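Local coordinates for protein ribokinase (Cryptococcus neoformans var. grubii serotype A, PDB 6CW5) that probably phosphorylates D-ribose at O-5, using ATP with a divalent cation, most likely magnesium, to give D-ribose 5-phosphate and ADP, at residues E25-P30 with I39-L44; G102-Q107 with N114-H119; V241-T246 with L253-G258. All blocks are in the same frame, centred on the assembly; numbering follows the deposited sequence.

How the interactions relate
From the N terminus, interaction 1 comes first, closing a loop of eight residues between segments 25-30 and 39-44, on strands 22-29 and 43-49. Interaction 2 follows, folding strand 102-109 back on strand 115-119, and interaction 3 does the same much later for strands 242-246 and 252-255. The three run in series, with none nested in or crossing another. Interactions 1 and 2 share the small four-stranded sheet, probably the lid seen in ribokinases: strands 22-29 and 102-109 are neighbours, joined by backbone bonds and also by the Glu25-Arg103 salt bridge. Interaction 3 belongs to the large nine-stranded sheet across the chain's centre, its nearest atoms about 14 Å from interaction 2.

Interaction 1 of 3, residues E25-P30 with I39-L44; sequences EFFHLP and ISSTGL
Glu25 lays its CB beside Leu44 CD1 (3.8 Å), while its carboxylate turns from this contact to a salt bridge with Arg103 on strand 102-109. Phe26 takes part through its backbone: its O receives a CA-H...O contact from Leu44 CA at 3.2 Å. Its ring leads off the other way, against Asp275 and Thr277, two residues of the predicted potassium site. Phe27 and Leu44 form an antiparallel non-hydrogen-bonded pair, their side chains lying alongside each other. With CG of Phe27 beside its own backbone N (chi1 -71°), one ring face takes Leu44 CD1 almost directly over its centre, a CH-pi contact of 3.8 Å to the centroid; Ser41 OG sits at the ring edge, in its plane. Of the strands joined here, 43-49 is an edge strand and 22-29 its neighbour in the four-stranded sheet that is probably the lid of this PfkB-family kinase. His28 supplies both firm backbone bonds: its N donates to Gly43 O at 3.0 Å, and its O takes Thr42 N at 2.7 Å, a nearly straight bond (162°). The imidazole edge lies against the Gly43 peptide, and NE2 is hydrogen-bonded to Thr45 OG1 beyond the segment. At Leu29, CD2 bears on Ile39 CG2 (3.6 Å), the two side chains crossing at a slant, and also rests on Ser41 CA. Pro30, exposed just past the strand end, meets Ile39 tip to tip, its CG 3.5 Å from Ile39 CD1, tighter than usual; the extended Ile39 chain (chi2 170°) carries that methyl across.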
ATOM      1  N   GLU A  25       2.259  20.894 -16.747  1.00 18.21           N
ATOM      2  CA  GLU A  25       1.990  22.256 -17.177  1.00 19.21           C
ATOM      3  C   GLU A  25       3.254  23.063 -16.939  1.00 22.47           C
ATOM      4  O   GLU A  25       3.638  23.286 -15.785  1.00 25.51           O
ATOM      5  CB  GLU A  25       0.814  22.823 -16.408  1.00 25.64           C
ATOM      6  CG  GLU A  25      -0.493  22.193 -16.812  1.00 29.84           C
ATOM      7  CD  GLU A  25      -1.651  22.837 -16.091  1.00 40.67           C
ATOM      8  OE1 GLU A  25      -1.728  22.681 -14.866  1.00 40.77           O
ATOM      9  OE2 GLU A  25      -2.457  23.528 -16.750  1.00 52.97           O
ATOM     10  N   PHE A  26       3.912  23.465 -18.034  1.00 23.64           N
ATOM     11  CA  PHE A  26       5.113  24.292 -17.961  1.00 24.00           C
ATOM     12  C   PHE A  26       4.707  25.759 -18.041  1.00 20.91           C
ATOM     13  O   PHE A  26       4.304  26.230 -19.105  1.00 23.63           O
ATOM     14  CB  PHE A  26       6.072  23.975 -19.097  1.00 25.98           C
ATOM     15  CG  PHE A  26       6.663  22.603 -19.014  1.00 27.29           C
ATOM     16  CD1 PHE A  26       7.875  22.402 -18.369  1.00 31.45           C
ATOM     17  CD2 PHE A  26       6.001  21.515 -19.572  1.00 32.80           C
ATOM     18  CE1 PHE A  26       8.421  21.127 -18.280  1.00 31.99           C
ATOM     19  CE2 PHE A  26       6.546  20.230 -19.489  1.00 32.97           C
ATOM     20  CZ  PHE A  26       7.751  20.043 -18.843  1.00 32.32           C
ATOM     21  N   PHE A  27       4.882  26.476 -16.933  1.00 21.38           N
ATOM     22  CA  PHE A  27       4.684  27.920 -16.868  1.00 21.50           C
ATOM     23  C   PHE A  27       6.033  28.612 -17.052  1.00 26.10           C
ATOM     24  O   PHE A  27       6.919  28.509 -16.193  1.00 26.17           O
ATOM     25  CB  PHE A  27       4.050  28.283 -15.531  1.00 18.46           C
ATOM     26  CG  PHE A  27       2.629  27.851 -15.403  1.00 19.86           C
ATOM     27  CD1 PHE A  27       1.599  28.706 -15.757  1.00 24.92           C
ATOM     28  CD2 PHE A  27       2.313  26.595 -14.900  1.00 21.94           C
ATOM     29  CE1 PHE A  27       0.258  28.289 -15.638  1.00 25.68           C
ATOM     30  CE2 PHE A  27       0.999  26.175 -14.773  1.00 23.32           C
ATOM     31  CZ  PHE A  27      -0.040  27.013 -15.131  1.00 24.13           C
ATOM     32  N   HIS A  28       6.197  29.316 -18.165  1.00 25.05           N
ATOM     33  CA  HIS A  28       7.466  29.979 -18.433  1.00 29.22           C
ATOM     34  C   HIS A  28       7.554  31.283 -17.649  1.00 29.42           C
ATOM     35  O   HIS A  28       6.669  32.144 -17.742  1.00 24.61           O
ATOM     36  CB  HIS A  28       7.614  30.186 -19.941  1.00 30.61           C
ATOM     37  CG  HIS A  28       7.453  28.907 -20.704  1.00 42.21           C
ATOM     38  ND1 HIS A  28       8.489  28.017 -20.892  1.00 42.25           N
ATOM     39  CD2 HIS A  28       6.356  28.330 -21.253  1.00 43.09           C
ATOM     40  CE1 HIS A  28       8.045  26.962 -21.551  1.00 46.67           C
ATOM     41  NE2 HIS A  28       6.754  27.129 -21.784  1.00 42.98           N
ATOM     42  N   LEU A  29       8.642  31.445 -16.896  1.00 24.42           N
ATOM     43  CA  LEU A  29       8.763  32.537 -15.938  1.00 27.31           C
ATOM     44  C   LEU A  29      10.169  33.123 -15.951  1.00 24.10           C
ATOM     45  O   LEU A  29      11.126  32.429 -16.298  1.00 27.69           O
ATOM     46  CB  LEU A  29       8.437  32.019 -14.529  1.00 25.94           C
ATOM     47  CG  LEU A  29       6.952  31.760 -14.272  1.00 26.14           C
ATOM     48  CD1 LEU A  29       6.825  30.729 -13.157  1.00 26.59           C
ATOM     49  CD2 LEU A  29       6.283  33.041 -13.881  1.00 25.82           C
ATOM     50  N   PRO A  30      10.326  34.400 -15.583  1.00 26.85           N
ATOM     51  CA  PRO A  30      11.684  34.951 -15.515  1.00 29.66           C
ATOM     52  C   PRO A  30      12.496  34.373 -14.379  1.00 34.15           C
ATOM     53  O   PRO A  30      13.733  34.367 -14.469  1.00 32.42           O
ATOM     54  CB  PRO A  30      11.455  36.462 -15.337  1.00 30.63           C
ATOM     55  CG  PRO A  30      10.096  36.562 -14.732  1.00 31.07           C
ATOM     56  CD  PRO A  30       9.297  35.408 -15.265  1.00 29.41           C
ATOM     57  N   ILE A  39       3.583  36.880  -9.930  1.00 27.14           N
ATOM     58  CA  ILE A  39       4.364  37.045 -11.152  1.00 24.74           C
ATOM     59  C   ILE A  39       3.576  36.444 -12.309  1.00 26.24           C
ATOM     60  O   ILE A  39       2.827  35.484 -12.135  1.00 22.83           O
ATOM     61  CB  ILE A  39       5.750  36.377 -11.008  1.00 34.01           C
ATOM     62  CG1 ILE A  39       6.653  36.695 -12.185  1.00 43.66           C
ATOM     63  CG2 ILE A  39       5.613  34.857 -10.894  1.00 35.34           C
ATOM     64  CD1 ILE A  39       8.059  36.242 -11.923  1.00 51.75           C
ATOM     65  N   SER A  40       3.737  37.027 -13.497  1.00 23.67           N
ATOM     66  CA  SER A  40       2.997  36.589 -14.676  1.00 30.00           C
ATOM     67  C   SER A  40       3.841  35.634 -15.512  1.00 28.26           C
ATOM     68  O   SER A  40       4.946  35.997 -15.927  1.00 26.54           O
ATOM     69  CB  SER A  40       2.601  37.798 -15.533  1.00 29.35           C
ATOM     70  OG  SER A  40       1.520  38.530 -14.965  1.00 30.46           O
ATOM     71  N   SER A  41       3.303  34.451 -15.815  1.00 23.38           N
ATOM     72  CA  SER A  41       4.003  33.585 -16.761  1.00 21.68           C
ATOM     73  C   SER A  41       3.950  34.193 -18.159  1.00 26.54           C
ATOM     74  O   SER A  41       3.014  34.925 -18.506  1.00 32.80           O
ATOM     75  CB  SER A  41       3.404  32.168 -16.754  1.00 24.86           C
ATOM     76  OG  SER A  41       2.042  32.198 -17.143  1.00 27.04           O
ATOM     77  N   THR A  42       4.993  33.929 -18.958  1.00 23.66           N
ATOM     78  CA  THR A  42       5.050  34.422 -20.334  1.00 25.11           C
ATOM     79  C   THR A  42       4.446  33.446 -21.330  1.00 25.49           C
ATOM     80  O   THR A  42       4.322  33.789 -22.509  1.00 29.15           O
ATOM     81  CB  THR A  42       6.497  34.705 -20.747  1.00 29.47           C
ATOM     82  OG1 THR A  42       7.272  33.511 -20.575  1.00 29.82           O
ATOM     83  CG2 THR A  42       7.077  35.854 -19.920  1.00 28.42           C
ATOM     84  N   GLY A  43       4.074  32.262 -20.880  1.00 28.11           N
ATOM     85  CA  GLY A  43       3.589  31.218 -21.762  1.00 30.33           C
ATOM     86  C   GLY A  43       3.306  29.997 -20.915  1.00 31.10           C
ATOM     87  O   GLY A  43       3.786  29.879 -19.787  1.00 27.39           O
ATOM     88  N   LEU A  44       2.475  29.113 -21.463  1.00 26.43           N
ATOM     89  CA  LEU A  44       2.125  27.859 -20.801  1.00 24.70           C
ATOM     90  C   LEU A  44       2.169  26.773 -21.859  1.00 28.18           C
ATOM     91  O   LEU A  44       1.625  26.948 -22.953  1.00 29.99           O
ATOM     92  CB  LEU A  44       0.733  27.935 -20.157  1.00 26.93           C
ATOM     93  CG  LEU A  44      -0.006  26.665 -19.773  1.00 27.92           C
ATOM     94  CD1 LEU A  44       0.768  25.915 -18.689  1.00 25.86           C
ATOM     95  CD2 LEU A  44      -1.407  27.012 -19.289  1.00 31.29           C
TER

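Interaction 2 of 3, residues G102-Q107 with N114-H119; sequences GRAVIQ and NSIVLH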
ATOM      1  N   GLY A 102      -3.319  13.079 -12.545  1.00 19.93           N
ATOM      2  CA  GLY A 102      -2.355  13.821 -11.767  1.00 19.43           C
ATOM      3  C   GLY A 102      -1.687  14.898 -12.597  1.00 25.77           C
ATOM      4  O   GLY A 102      -1.619  14.838 -13.833  1.00 23.19           O
ATOM      5  N   ARG A 103      -1.209  15.923 -11.899  1.00 19.99           N
ATOM      6  CA  ARG A 103      -0.669  17.106 -12.554  1.00 19.49           C
ATOM      7  C   ARG A 103       0.687  17.448 -11.969  1.00 22.69           C
ATOM      8  O   ARG A 103       0.920  17.262 -10.766  1.00 23.37           O
ATOM      9  CB  ARG A 103      -1.623  18.294 -12.394  1.00 22.24           C
ATOM     10  CG  ARG A 103      -2.981  18.048 -13.050  1.00 29.98           C
ATOM     11  CD  ARG A 103      -3.973  19.049 -12.588  1.00 34.42           C
ATOM     12  NE  ARG A 103      -3.528  20.385 -12.954  1.00 27.55           N
ATOM     13  CZ  ARG A 103      -4.084  21.489 -12.491  1.00 29.85           C
ATOM     14  NH1 ARG A 103      -5.117  21.404 -11.660  1.00 33.01           N
ATOM     15  NH2 ARG A 103      -3.612  22.671 -12.865  1.00 35.02           N
ATOM     16  N   ALA A 104       1.598  17.910 -12.826  1.00 23.23           N
ATOM     17  CA  ALA A 104       2.825  18.551 -12.356  1.00 26.95           C
ATOM     18  C   ALA A 104       2.762  20.001 -12.776  1.00 28.86           C
ATOM     19  O   ALA A 104       2.690  20.295 -13.971  1.00 26.59           O
ATOM     20  CB  ALA A 104       4.089  17.896 -12.915  1.00 23.05           C
ATOM     21  N   VAL A 105       2.780  20.909 -11.807  1.00 21.48           N
ATOM     22  CA  VAL A 105       2.797  22.329 -12.124  1.00 21.35           C
ATOM     23  C   VAL A 105       4.260  22.742 -12.101  1.00 23.95           C
ATOM     24  O   VAL A 105       4.873  22.774 -11.031  1.00 23.43           O
ATOM     25  CB  VAL A 105       1.957  23.145 -11.135  1.00 24.59           C
ATOM     26  CG1 VAL A 105       2.092  24.631 -11.409  1.00 24.41           C
ATOM     27  CG2 VAL A 105       0.506  22.728 -11.239  1.00 28.04           C
ATOM     28  N   ILE A 106       4.826  23.033 -13.275  1.00 22.35           N
ATOM     29  CA  ILE A 106       6.268  23.233 -13.434  1.00 19.87           C
ATOM     30  C   ILE A 106       6.536  24.698 -13.719  1.00 25.26           C
ATOM     31  O   ILE A 106       6.045  25.255 -14.711  1.00 26.13           O
ATOM     32  CB  ILE A 106       6.848  22.345 -14.545  1.00 25.15           C
ATOM     33  CG1 ILE A 106       6.418  20.883 -14.299  1.00 26.28           C
ATOM     34  CG2 ILE A 106       8.380  22.502 -14.600  1.00 26.25           C
ATOM     35  CD1 ILE A 106       6.985  19.876 -15.274  1.00 32.82           C
ATOM     36  N   GLN A 107       7.303  25.331 -12.844  1.00 22.39           N
ATOM     37  CA  GLN A 107       7.800  26.669 -13.102  1.00 26.84           C
ATOM     38  C   GLN A 107       9.095  26.500 -13.880  1.00 24.53           C
ATOM     39  O   GLN A 107      10.061  25.940 -13.361  1.00 25.57           O
ATOM     40  CB  GLN A 107       8.036  27.435 -11.801  1.00 27.48           C
ATOM     41  CG  GLN A 107       6.796  27.721 -10.985  1.00 31.77           C
ATOM     42  CD  GLN A 107       7.160  28.377  -9.670  1.00 30.15           C
ATOM     43  OE1 GLN A 107       7.550  29.545  -9.630  1.00 29.24           O
ATOM     44  NE2 GLN A 107       7.045  27.621  -8.589  1.00 23.97           N
ATOM     45  N   ASN A 114      14.249  24.488 -12.565  1.00 33.93           N
ATOM     46  CA  ASN A 114      12.802  24.480 -12.497  1.00 32.66           C
ATOM     47  C   ASN A 114      12.358  24.021 -11.112  1.00 35.77           C
ATOM     48  O   ASN A 114      13.147  23.481 -10.332  1.00 31.53           O
ATOM     49  CB  ASN A 114      12.231  23.579 -13.587  1.00 37.22           C
ATOM     50  CG  ASN A 114      12.569  24.079 -14.994  1.00 40.22           C
ATOM     51  OD1 ASN A 114      12.271  23.414 -15.984  1.00 48.85           O
ATOM     52  ND2 ASN A 114      13.194  25.242 -15.076  1.00 40.54           N
ATOM     53  N   SER A 115      11.086  24.273 -10.797  1.00 27.56           N
ATOM     54  CA  SER A 115      10.467  23.838  -9.550  1.00 24.72           C
ATOM     55  C   SER A 115       9.142  23.183  -9.883  1.00 26.42           C
ATOM     56  O   SER A 115       8.400  23.696 -10.725  1.00 22.49           O
ATOM     57  CB  SER A 115      10.197  25.011  -8.610  1.00 25.80           C
ATOM     58  OG  SER A 115      11.405  25.615  -8.206  1.00 33.26           O
ATOM     59  N   ILE A 116       8.828  22.082  -9.198  1.00 22.08           N
ATOM     60  CA  ILE A 116       7.660  21.278  -9.536  1.00 19.19           C
ATOM     61  C   ILE A 116       6.764  21.127  -8.317  1.00 22.71           C
ATOM     62  O   ILE A 116       7.236  20.807  -7.219  1.00 26.26           O
ATOM     63  CB  ILE A 116       8.076  19.895 -10.088  1.00 21.63           C
ATOM     64  CG1 ILE A 116       8.935  20.112 -11.356  1.00 24.10           C
ATOM     65  CG2 ILE A 116       6.849  19.052 -10.407  1.00 24.01           C
ATOM     66  CD1 ILE A 116       9.427  18.801 -12.012  1.00 30.18           C
ATOM     67  N   VAL A 117       5.478  21.361  -8.514  1.00 21.19           N
ATOM     68  CA  VAL A 117       4.442  21.056  -7.531  1.00 19.48           C
ATOM     69  C   VAL A 117       3.593  19.938  -8.105  1.00 23.32           C
ATOM     70  O   VAL A 117       3.024  20.088  -9.188  1.00 21.92           O
ATOM     71  CB  VAL A 117       3.577  22.273  -7.219  1.00 23.34           C
ATOM     72  CG1 VAL A 117       2.369  21.834  -6.383  1.00 21.46           C
ATOM     73  CG2 VAL A 117       4.434  23.356  -6.473  1.00 26.05           C
ATOM     74  N   LEU A 118       3.496  18.825  -7.382  1.00 18.50           N
ATOM     75  CA  LEU A 118       2.695  17.697  -7.847  1.00 19.80           C
ATOM     76  C   LEU A 118       1.299  17.756  -7.245  1.00 23.73           C
ATOM     77  O   LEU A 118       1.119  18.153  -6.092  1.00 27.95           O
ATOM     78  CB  LEU A 118       3.370  16.383  -7.439  1.00 22.11           C
ATOM     79  CG  LEU A 118       4.724  16.087  -8.050  1.00 22.14           C
ATOM     80  CD1 LEU A 118       5.256  14.763  -7.454  1.00 25.57           C
ATOM     81  CD2 LEU A 118       4.602  16.020  -9.572  1.00 28.56           C
ATOM     82  N   HIS A 119       0.298  17.375  -8.029  1.00 21.21           N
ATOM     83  CA  HIS A 119      -1.028  17.105  -7.498  1.00 16.58           C
ATOM     84  C   HIS A 119      -1.340  15.671  -7.868  1.00 21.09           C
ATOM     85  O   HIS A 119      -1.373  15.348  -9.051  1.00 22.40           O
ATOM     86  CB  HIS A 119      -2.064  18.072  -8.101  1.00 19.84           C
ATOM     87  CG  HIS A 119      -3.480  17.656  -7.873  1.00 24.26           C
ATOM     88  ND1 HIS A 119      -4.079  17.704  -6.633  1.00 27.31           N
ATOM     89  CD2 HIS A 119      -4.404  17.145  -8.719  1.00 27.49           C
ATOM     90  CE1 HIS A 119      -5.319  17.261  -6.724  1.00 26.23           C
ATOM     91  NE2 HIS A 119      -5.547  16.922  -7.983  1.00 32.25           N
TER
HETATM   92  O   HOH W   1       6.163  24.792  -9.457  1.00 22.64           O
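Ile106 (chi1 -52°) and Ile116 (chi1 -60°) both turn CG1 beside the backbone N, so that the two side chains run alongside each other in the same direction, with their CG1 atoms 3.9 Å apart. They sit within a beta hairpin whose strands, 102-107 and 115-119, run antiparallel at 161° and form one end of the four-stranded sheet, probably the lid of the ribokinase fold. Ala104 shares the face of the two isoleucines. Its CB rests against both Leu118 CD2 and Ile116 CG2, each 3.9 Å away. This apolar face borders the predicted sugar site: Ala104 packs on Asp24 and Leu118 on Glu146, both predicted to bind substrate, and a glycerol lies close to Ala104. Strand 22-29 flanks strand 102-109 on the side away from the hairpin partner, bonded to it through the backbone of Ala104 and Ile106.

The other face carries Arg103 with His119, Val105 with Val117 and Gln107 with Ser115, each a hydrogen-bonded pair with a bond in both directions. The longest of the six bonds is Ser115 N to Gln107 O, 3.2 Å. Val105 CB lies 4.3 Å from Val117 CB. Next along this face, Arg103 CD approaches the His119 ring obliquely. The outstretched Gln107 chain carries its amide off this face; its OE1 accepts from Val33 N, and its NE2 comes back over the ladder to a water. That water, 3.1 Å from Gln107 NE2, donates to Val105 O at 2.9 Å and to Ser115 O at 2.8 Å, two carbonyls that already accept from Val117 N and Gln107 N.

Interaction 3 of 3, residues V241-T246 with L253-G258; sequences VGIICT and LCYEPG
Ile244 and Cys254 meet in the tightly packed half of this beta hairpin, which places strand 252-255 antiparallel to strand 242-246 in the nine-stranded sheet of the large alpha/beta domain. The bent end of Ile244 (chi2 -61°) swings CD1 across to Cys254 CB at 3.7 Å. Helix 297-311 packs against Cys254 on this face. The opposite face holds the two hydrogen-bonded pairs, Ile243 with Tyr255 and Cys245 with Leu253. Of their four backbone bonds, that from Tyr255 N to Ile243 O (2.8 Å) is clearly bent, at 137°. The side chains of these pairs stand less closely, Cys245 CB being 4.4 Å from Leu253 CB; helix 220-233 covers Leu253 and Tyr255, and the buried Tyr255 ring stacks edge-to-face with His232. Beyond Cys245 the strand leads into Thr246, which is seen to bind ADP in this protein, though none is bound to this chain, so the hairpin borders the nucleotide site.

Toward Val241 and Gly258 the pairing gives way. Gly242 CA comes within 3.2 Å of Tyr255 O, tight quarters that its lack of a side chain allows. Glu256 turns away, its carboxylate bridging to Lys259, and Pro257, partly exposed, touches the other segment through CG, 3.8 Å from Val241 O, and CD, 3.9 Å from Gly242 CA. At the far end of its side chain, Tyr255 OH accepts a nearly straight bond of 2.9 Å from the backbone N of Gly258.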
ATOM      1  N   VAL A 241      22.189  -4.082  -3.406  1.00 24.38           N
ATOM      2  CA  VAL A 241      21.636  -3.060  -4.298  1.00 21.55           C
ATOM      3  C   VAL A 241      22.747  -2.467  -5.162  1.00 21.91           C
ATOM      4  O   VAL A 241      23.745  -1.967  -4.632  1.00 23.10           O
ATOM      5  CB  VAL A 241      20.936  -1.952  -3.496  1.00 21.05           C
ATOM      6  CG1 VAL A 241      20.252  -0.942  -4.459  1.00 17.83           C
ATOM      7  CG2 VAL A 241      19.906  -2.532  -2.515  1.00 21.80           C
ATOM      8  N   GLY A 242      22.583  -2.530  -6.496  1.00 19.64           N
ATOM      9  CA  GLY A 242      23.445  -1.754  -7.374  1.00 18.92           C
ATOM     10  C   GLY A 242      22.989  -0.301  -7.410  1.00 23.58           C
ATOM     11  O   GLY A 242      21.822   0.011  -7.175  1.00 23.49           O
ATOM     12  N   ILE A 243      23.924   0.610  -7.676  1.00 20.61           N
ATOM     13  CA  ILE A 243      23.620   2.043  -7.638  1.00 19.72           C
ATOM     14  C   ILE A 243      24.086   2.710  -8.931  1.00 19.23           C
ATOM     15  O   ILE A 243      25.234   2.531  -9.353  1.00 21.56           O
ATOM     16  CB  ILE A 243      24.268   2.740  -6.424  1.00 24.76           C
ATOM     17  CG1 ILE A 243      23.698   2.169  -5.114  1.00 28.70           C
ATOM     18  CG2 ILE A 243      24.042   4.263  -6.497  1.00 23.21           C
ATOM     19  CD1 ILE A 243      24.622   2.306  -3.889  1.00 26.18           C
ATOM     20  N   ILE A 244      23.187   3.478  -9.547  1.00 23.67           N
ATOM     21  CA  ILE A 244      23.518   4.399 -10.634  1.00 25.08           C
ATOM     22  C   ILE A 244      23.313   5.793 -10.065  1.00 22.04           C
ATOM     23  O   ILE A 244      22.217   6.101  -9.585  1.00 23.35           O
ATOM     24  CB  ILE A 244      22.604   4.210 -11.855  1.00 31.00           C
ATOM     25  CG1 ILE A 244      22.656   2.780 -12.420  1.00 28.72           C
ATOM     26  CG2 ILE A 244      22.976   5.225 -12.937  1.00 33.99           C
ATOM     27  CD1 ILE A 244      23.998   2.353 -12.901  1.00 26.83           C
ATOM     28  N   CYS A 245      24.349   6.622 -10.077  1.00 25.47           N
ATOM     29  CA  CYS A 245      24.212   8.010  -9.631  1.00 24.73           C
ATOM     30  C   CYS A 245      24.489   8.929 -10.816  1.00 23.40           C
ATOM     31  O   CYS A 245      25.625   9.000 -11.300  1.00 28.31           O
ATOM     32  CB  CYS A 245      25.156   8.324  -8.460  1.00 22.29           C
ATOM     33  SG  CYS A 245      24.895  10.008  -7.836  1.00 24.97           S
ATOM     34  N   THR A 246      23.456   9.615 -11.303  1.00 26.07           N
ATOM     35  CA  THR A 246      23.658  10.574 -12.375  1.00 25.98           C
ATOM     36  C   THR A 246      24.252  11.850 -11.790  1.00 35.06           C
ATOM     37  O   THR A 246      23.902  12.261 -10.680  1.00 29.25           O
ATOM     38  CB  THR A 246      22.344  10.862 -13.111  1.00 31.62           C
ATOM     39  OG1 THR A 246      21.397  11.430 -12.205  1.00 30.79           O
ATOM     40  CG2 THR A 246      21.754   9.559 -13.637  1.00 31.47           C
ATOM     41  N   LEU A 253      27.853   7.670 -12.496  1.00 25.39           N
ATOM     42  CA  LEU A 253      28.584   6.645 -11.761  1.00 24.50           C
ATOM     43  C   LEU A 253      27.741   5.374 -11.700  1.00 25.71           C
ATOM     44  O   LEU A 253      26.520   5.426 -11.539  1.00 25.74           O
ATOM     45  CB  LEU A 253      28.899   7.143 -10.347  1.00 24.38           C
ATOM     46  CG  LEU A 253      29.832   8.348 -10.246  1.00 28.41           C
ATOM     47  CD1 LEU A 253      29.871   8.930  -8.823  1.00 27.75           C
ATOM     48  CD2 LEU A 253      31.233   7.948 -10.673  1.00 30.12           C
ATOM     49  N   CYS A 254      28.381   4.234 -11.840  1.00 23.67           N
ATOM     50  CA  CYS A 254      27.696   2.950 -11.811  0.61 23.76           C
ATOM     51  C   CYS A 254      28.424   2.047 -10.826  1.00 26.44           C
ATOM     52  O   CYS A 254      29.662   2.003 -10.817  1.00 27.38           O
ATOM     53  CB  CYS A 254      27.656   2.331 -13.227  0.61 29.06           C
ATOM     54  SG  CYS A 254      27.019   0.632 -13.353  0.61 33.09           S
ATOM     55  N   TYR A 255      27.661   1.339  -9.994  1.00 22.09           N
ATOM     56  CA  TYR A 255      28.237   0.476  -8.969  1.00 20.74           C
ATOM     57  C   TYR A 255      27.428  -0.808  -8.883  1.00 27.45           C
ATOM     58  O   TYR A 255      26.224  -0.765  -8.615  1.00 25.26           O
ATOM     59  CB  TYR A 255      28.260   1.172  -7.596  1.00 19.66           C
ATOM     60  CG  TYR A 255      28.613   0.242  -6.459  1.00 22.31           C
ATOM     61  CD1 TYR A 255      29.936  -0.101  -6.217  1.00 24.32           C
ATOM     62  CD2 TYR A 255      27.631  -0.302  -5.642  1.00 26.28           C
ATOM     63  CE1 TYR A 255      30.271  -0.961  -5.186  1.00 23.01           C
ATOM     64  CE2 TYR A 255      27.956  -1.158  -4.606  1.00 22.14           C
ATOM     65  CZ  TYR A 255      29.283  -1.481  -4.386  1.00 25.29           C
ATOM     66  OH  TYR A 255      29.635  -2.333  -3.362  1.00 25.62           O
ATOM     67  N   GLU A 256      28.091  -1.943  -9.092  1.00 24.06           N
ATOM     68  CA  GLU A 256      27.526  -3.236  -8.713  1.00 24.97           C
ATOM     69  C   GLU A 256      28.126  -3.701  -7.403  1.00 24.24           C
ATOM     70  O   GLU A 256      29.325  -3.485  -7.155  1.00 25.20           O
ATOM     71  CB  GLU A 256      27.777  -4.305  -9.789  1.00 25.28           C
ATOM     72  CG  GLU A 256      27.238  -3.925 -11.137  1.00 29.75           C
ATOM     73  CD  GLU A 256      27.504  -5.002 -12.157  1.00 43.62           C
ATOM     74  OE1 GLU A 256      28.551  -4.931 -12.829  1.00 37.87           O
ATOM     75  OE2 GLU A 256      26.677  -5.932 -12.248  1.00 41.22           O
ATOM     76  N   PRO A 257      27.308  -4.323  -6.557  1.00 23.23           N
ATOM     77  CA  PRO A 257      27.784  -4.751  -5.237  1.00 24.55           C
ATOM     78  C   PRO A 257      29.145  -5.432  -5.290  1.00 29.85           C
ATOM     79  O   PRO A 257      29.346  -6.385  -6.050  1.00 28.08           O
ATOM     80  CB  PRO A 257      26.696  -5.729  -4.779  1.00 32.94           C
ATOM     81  CG  PRO A 257      25.463  -5.206  -5.425  1.00 28.51           C
ATOM     82  CD  PRO A 257      25.896  -4.685  -6.782  1.00 26.13           C
ATOM     83  N   GLY A 258      30.085  -4.902  -4.518  1.00 30.94           N
ATOM     84  CA  GLY A 258      31.407  -5.469  -4.395  1.00 33.59           C
ATOM     85  C   GLY A 258      32.366  -5.102  -5.501  1.00 35.34           C
ATOM     86  O   GLY A 258      33.528  -5.518  -5.443  1.00 34.03           O
TER